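Local coordinates for beta-N-acetylhexosaminidase (Microbacterium sp. HJ5, PDB 7BWG), which probably hydrolyses terminal non-reducing N-acetyl-D-hexosamine residues in N-acetyl-beta-D-hexosaminides, as a member of glycoside hydrolase family 20, at residues 20-25 against 115-120; 399-404 against 465-470. All blocks are in the same frame, centred on the assembly; numbering follows the deposited sequence.

In the fold
Interaction 1 belongs to the family 20 domain 2 and interaction 2 to the catalytic domain, with centres about 20 Å apart. Interaction 1 is peripheral and partly buried, pairing an N-terminal loop with the end of helix 105-118, whereas interaction 2 is buried, its centre about 10 Å from the centre of the chain. Both use one long polar side chain to hold loop backbone, flanked by aliphatic packing: a neutral glutamine amide in the outer contact, a charged guanidinium in the inner one. Helix 467-475 connects them, since Val23 CG1 of interaction 1 packs on Ala469 CB of interaction 2 at 3.9 Å.

Interaction 1: residues 20-25 against 115-120; sequences PAVVPA and LGQLLA
Gln117 reaches from the last turn of helix 105-118 to Val22 and Val23 in the extended loop 20-25, and its side chain meets the loop at both its root and its amide. At the root, Gln117 CB packs against Val22 CG1 at 3.8 Å. With CG anti to the carbonyl carbon (chi1 -53°) and serving as a straight link (chi2 177°), the amide is carried along the loop to the backbone of Val23. CD comes to lie beside that backbone, nearest Val23 O at 3.0 Å. OE1 faces Val23 N at 2.6 Å, though the N-H points poorly at it, the angle being 130°, and the hydrogen bond is weak. The same oxygen lies against Val22, 3.2 Å from its CA. On the other branch, NE2 donates to Val23 O, although the modelled 2.4 Å is doubtfully short. Glutamine suits this place because one amide can offer an acceptor and a donor to the N-H and C=O of Val23, but the modelled fit is imperfect, with OE1 also close to Val23 O.

Beside this polar grip runs an apolar one. Leu118 CG meets Val22 CG1 at 3.8 Å, while Leu118 CD2 touches Pro20 CB at 3.5 Å. Branched and ring side chains suit the loop here, giving it a greasy flank without needing polar partners.

Leu118 also packs on Val131 and Ile133, and Pro20 on Pro129, all of strand 126-135, which joins the contact to the domain 2 sheet. The loop is meanwhile covered by helix 488-497 through Arg494 and Ala497, and Val23 and Pro24 rest on helix 467-475. The contact thus lies where helix 105-118 and the sheet it packs on meet helices from the C-terminal part of the chain.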
loop_
_atom_site.group_PDB
_atom_site.type_symbol
_atom_site.label_atom_id
_atom_site.label_comp_id
_atom_site.label_asym_id
_atom_site.label_seq_id
_atom_site.Cartn_x
_atom_site.Cartn_y
_atom_site.Cartn_z
ATOM N N PRO A 20 14.853 39.424 -15.467
ATOM C CA PRO A 20 15.181 38.056 -15.891
ATOM C C PRO A 20 13.942 37.172 -15.946
ATOM O O PRO A 20 13.177 37.081 -14.983
ATOM C CB PRO A 20 16.170 37.581 -14.819
ATOM C CG PRO A 20 16.677 38.831 -14.168
ATOM C CD PRO A 20 15.533 39.791 -14.213
ATOM N N ALA A 21 13.757 36.510 -17.086
ATOM C CA ALA A 21 12.563 35.712 -17.328
ATOM C C ALA A 21 12.671 34.353 -16.646
ATOM O O ALA A 21 13.679 33.655 -16.791
ATOM C CB ALA A 21 12.342 35.532 -18.828
ATOM N N VAL A 22 11.625 33.981 -15.911
ATOM C CA VAL A 22 11.542 32.691 -15.230
ATOM C C VAL A 22 10.079 32.270 -15.177
ATOM O O VAL A 22 9.212 33.063 -14.797
ATOM C CB VAL A 22 12.147 32.747 -13.812
ATOM C CG1 VAL A 22 13.663 32.624 -13.866
ATOM C CG2 VAL A 22 11.746 34.036 -13.118
ATOM N N VAL A 23 9.804 31.027 -15.561
ATOM C CA VAL A 23 8.440 30.496 -15.578
ATOM C C VAL A 23 8.393 29.216 -14.751
ATOM O O VAL A 23 9.218 28.317 -14.966
ATOM C CB VAL A 23 7.959 30.241 -17.016
ATOM C CG1 VAL A 23 6.503 29.798 -17.025
ATOM C CG2 VAL A 23 8.140 31.484 -17.868
ATOM N N PRO A 24 7.445 29.069 -13.807
ATOM C CA PRO A 24 6.355 29.991 -13.460
ATOM C C PRO A 24 6.844 31.277 -12.804
ATOM O O PRO A 24 7.883 31.269 -12.145
ATOM C CB PRO A 24 5.503 29.180 -12.472
ATOM C CG PRO A 24 5.959 27.766 -12.611
ATOM C CD PRO A 24 7.395 27.844 -12.994
ATOM N N ALA A 25 6.098 32.358 -12.994
ATOM C CA ALA A 25 6.453 33.646 -12.417
ATOM C C ALA A 25 6.539 33.531 -10.900
ATOM O O ALA A 25 5.540 33.179 -10.255
ATOM C CB ALA A 25 5.430 34.709 -12.808
ATOM N N LEU A 115 17.101 28.348 -11.124
ATOM C CA LEU A 115 18.469 28.651 -11.535
ATOM C C LEU A 115 18.679 28.333 -13.010
ATOM O O LEU A 115 19.298 29.116 -13.739
ATOM C CB LEU A 115 19.457 27.873 -10.663
ATOM C CG LEU A 115 20.903 28.367 -10.508
ATOM C CD1 LEU A 115 21.713 28.229 -11.794
ATOM C CD2 LEU A 115 20.924 29.804 -10.014
ATOM N N GLY A 116 18.167 27.188 -13.468
ATOM C CA GLY A 116 18.315 26.833 -14.870
ATOM C C GLY A 116 17.677 27.846 -15.800
ATOM O O GLY A 116 18.268 28.236 -16.810
ATOM N N GLN A 117 16.462 28.290 -15.470
ATOM C CA GLN A 117 15.810 29.318 -16.274
ATOM C C GLN A 117 16.555 30.642 -16.183
ATOM O O GLN A 117 16.627 31.392 -17.164
ATOM C CB GLN A 117 14.360 29.490 -15.826
ATOM C CG GLN A 117 13.567 28.198 -15.786
ATOM C CD GLN A 117 12.159 28.400 -15.273
ATOM O OE1 GLN A 117 11.802 29.486 -14.820
ATOM N NE2 GLN A 117 11.346 27.351 -15.344
ATOM N N LEU A 118 17.118 30.944 -15.012
ATOM C CA LEU A 118 17.837 32.199 -14.837
ATOM C C LEU A 118 19.132 32.224 -15.636
ATOM O O LEU A 118 19.540 33.288 -16.113
ATOM C CB LEU A 118 18.123 32.430 -13.354
ATOM C CG LEU A 118 17.147 33.370 -12.646
ATOM C CD1 LEU A 118 17.318 33.299 -11.142
ATOM C CD2 LEU A 118 17.358 34.782 -13.137
ATOM N N LEU A 119 19.777 31.070 -15.800
ATOM C CA LEU A 119 21.066 30.992 -16.480
ATOM C C LEU A 119 20.996 31.610 -17.868
ATOM O O LEU A 119 20.189 31.197 -18.706
ATOM C CB LEU A 119 21.514 29.533 -16.570
ATOM C CG LEU A 119 22.340 28.996 -15.401
ATOM C CD1 LEU A 119 22.284 27.477 -15.356
ATOM C CD2 LEU A 119 23.778 29.481 -15.498
ATOM N N ALA A 120 21.844 32.607 -18.102
ATOM C CA ALA A 120 21.928 33.295 -19.380
ATOM C C ALA A 120 23.386 33.373 -19.812
ATOM O O ALA A 120 24.303 33.041 -19.055
ATOM C CB ALA A 120 21.313 34.698 -19.305
#

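Interaction 2: residues 399-404 against 465-470; sequences IYLDMK and FPRIAA
Leu401 and Ile468 form the tight apolar part of this contact, their side chains crossing at about a right angle. Leu401 CD1 meets Ile468 CD1 at 3.8 Å, and Leu401 CD2 lies 3.7 Å from Ile468 N, against the backbone of the 465-470 segment. Leucine and isoleucine suit the site because their branches fill the space between loop, helix and Tyr161 without needing a polar partner.

Alongside, Arg467 bends at chi3 (-79°) and brings its guanidinium to the Tyr400-Met403 turn. NH1 gives Met403 O a fairly straight hydrogen bond of 2.6 Å, the oxygen lying at the edge of the guanidinium and in its plane. NH2 adds a weak bond of 3.1 Å to Met403 O, and a hydrogen bond to Met463 O. Tyr405 makes a cation-pi contact with the same group. The looser, partly exposed side is Lys404, whose O is 3.8 Å from Arg467 NH1 and whose NZ turns instead to Asp410 O.

A leucine in place of Arg467 would probably leave Met403 O without these donors and the turn less firmly held to the helix. Carbonyl dipoles and an aromatic ring's pi electrons are likely to offset part of the cost of burying the positive charge.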
loop_
_atom_site.group_PDB
_atom_site.type_symbol
_atom_site.label_atom_id
_atom_site.label_comp_id
_atom_site.label_asym_id
_atom_site.label_seq_id
_atom_site.Cartn_x
_atom_site.Cartn_y
_atom_site.Cartn_z
ATOM N N ILE A 399 -6.815 24.141 -20.242
ATOM C CA ILE A 399 -5.603 23.433 -19.849
ATOM C C ILE A 399 -5.490 22.046 -20.463
ATOM O O ILE A 399 -4.467 21.373 -20.254
ATOM C CB ILE A 399 -5.487 23.364 -18.314
ATOM C CG1 ILE A 399 -4.018 23.480 -17.908
ATOM C CG2 ILE A 399 -6.139 22.104 -17.777
ATOM C CD1 ILE A 399 -3.413 24.802 -18.332
ATOM N N TYR A 400 -6.482 21.598 -21.232
ATOM C CA TYR A 400 -6.387 20.300 -21.896
ATOM C C TYR A 400 -5.282 20.346 -22.944
ATOM O O TYR A 400 -5.454 20.933 -24.019
ATOM C CB TYR A 400 -7.723 19.917 -22.524
ATOM C CG TYR A 400 -8.563 19.020 -21.646
ATOM C CD1 TYR A 400 -8.264 18.862 -20.302
ATOM C CD2 TYR A 400 -9.649 18.326 -22.160
ATOM C CE1 TYR A 400 -9.027 18.045 -19.491
ATOM C CE2 TYR A 400 -10.415 17.503 -21.353
ATOM C CZ TYR A 400 -10.098 17.367 -20.022
ATOM O OH TYR A 400 -10.855 16.550 -19.217
ATOM N N LEU A 401 -4.144 19.724 -22.633
ATOM C CA LEU A 401 -2.974 19.772 -23.500
ATOM C C LEU A 401 -3.118 18.915 -24.750
ATOM O O LEU A 401 -2.325 19.076 -25.684
ATOM C CB LEU A 401 -1.732 19.345 -22.717
ATOM C CG LEU A 401 -1.432 20.211 -21.492
ATOM C CD1 LEU A 401 -0.237 19.675 -20.718
ATOM C CD2 LEU A 401 -1.209 21.659 -21.904
ATOM N N ASP A 402 -4.098 18.014 -24.793
ATOM C CA ASP A 402 -4.372 17.238 -25.996
ATOM C C ASP A 402 -5.248 17.984 -26.991
ATOM O O ASP A 402 -5.583 17.421 -28.038
ATOM C CB ASP A 402 -5.040 15.912 -25.627
ATOM C CG ASP A 402 -6.453 16.097 -25.113
ATOM O OD1 ASP A 402 -6.629 16.833 -24.120
ATOM O OD2 ASP A 402 -7.386 15.512 -25.703
ATOM N N MET A 403 -5.632 19.223 -26.692
ATOM C CA MET A 403 -6.479 19.992 -27.591
ATOM C C MET A 403 -5.641 20.633 -28.690
ATOM O O MET A 403 -4.564 21.178 -28.431
ATOM C CB MET A 403 -7.245 21.066 -26.817
ATOM C CG MET A 403 -8.604 21.403 -27.407
ATOM S SD MET A 403 -9.757 20.021 -27.314
ATOM C CE MET A 403 -10.020 19.905 -25.547
ATOM N N LYS A 404 -6.152 20.566 -29.921
ATOM C CA LYS A 404 -5.434 21.060 -31.090
ATOM C C LYS A 404 -4.985 22.505 -30.899
ATOM O O LYS A 404 -5.636 23.295 -30.208
ATOM C CB LYS A 404 -6.325 20.971 -32.332
ATOM C CG LYS A 404 -6.093 19.760 -33.213
ATOM C CD LYS A 404 -7.162 19.682 -34.298
ATOM C CE LYS A 404 -6.745 18.762 -35.432
ATOM N NZ LYS A 404 -5.570 19.298 -36.176
ATOM N N PHE A 465 3.700 21.013 -24.099
ATOM C CA PHE A 465 4.415 22.229 -23.740
ATOM C C PHE A 465 3.786 23.457 -24.401
ATOM O O PHE A 465 2.582 23.436 -24.694
ATOM C CB PHE A 465 5.903 22.061 -24.049
ATOM C CG PHE A 465 6.707 21.670 -22.849
ATOM C CD1 PHE A 465 7.197 22.636 -21.989
ATOM C CD2 PHE A 465 6.931 20.338 -22.552
ATOM C CE1 PHE A 465 7.922 22.283 -20.870
ATOM C CE2 PHE A 465 7.655 19.979 -21.434
ATOM C CZ PHE A 465 8.148 20.953 -20.590
ATOM N N PRO A 466 4.548 24.518 -24.712
ATOM C CA PRO A 466 4.060 25.869 -24.415
ATOM C C PRO A 466 2.993 25.938 -23.330
ATOM O O PRO A 466 3.232 26.499 -22.255
ATOM C CB PRO A 466 3.525 26.327 -25.771
ATOM C CG PRO A 466 4.520 25.722 -26.738
ATOM C CD PRO A 466 5.198 24.537 -26.032
ATOM N N ARG A 467 1.820 25.361 -23.593
ATOM C CA ARG A 467 0.653 25.565 -22.748
ATOM C C ARG A 467 0.706 24.819 -21.417
ATOM O O ARG A 467 -0.154 25.065 -20.566
ATOM C CB ARG A 467 -0.607 25.164 -23.522
ATOM C CG ARG A 467 -0.497 25.460 -25.007
ATOM C CD ARG A 467 -1.611 24.810 -25.797
ATOM N NE ARG A 467 -1.359 23.390 -26.011
ATOM C CZ ARG A 467 -2.126 22.603 -26.757
ATOM N NH1 ARG A 467 -3.193 23.102 -27.365
ATOM N NH2 ARG A 467 -1.825 21.320 -26.894
ATOM N N ILE A 468 1.681 23.931 -21.195
ATOM C CA ILE A 468 1.846 23.395 -19.847
ATOM C C ILE A 468 2.469 24.435 -18.927
ATOM O O ILE A 468 2.310 24.355 -17.703
ATOM C CB ILE A 468 2.679 22.096 -19.843
ATOM C CG1 ILE A 468 2.521 21.357 -18.508
ATOM C CG2 ILE A 468 4.143 22.385 -20.128
ATOM C CD1 ILE A 468 2.884 19.888 -18.570
ATOM N N ALA A 469 3.177 25.418 -19.489
ATOM C CA ALA A 469 3.649 26.536 -18.680
ATOM C C ALA A 469 2.477 27.347 -18.145
ATOM O O ALA A 469 2.516 27.837 -17.011
ATOM C CB ALA A 469 4.590 27.417 -19.500
ATOM N N ALA A 470 1.420 27.492 -18.950
ATOM C CA ALA A 470 0.206 28.135 -18.459
ATOM C C ALA A 470 -0.435 27.326 -17.340
ATOM O O ALA A 470 -1.150 27.885 -16.502
ATOM C CB ALA A 470 -0.784 28.338 -19.607
#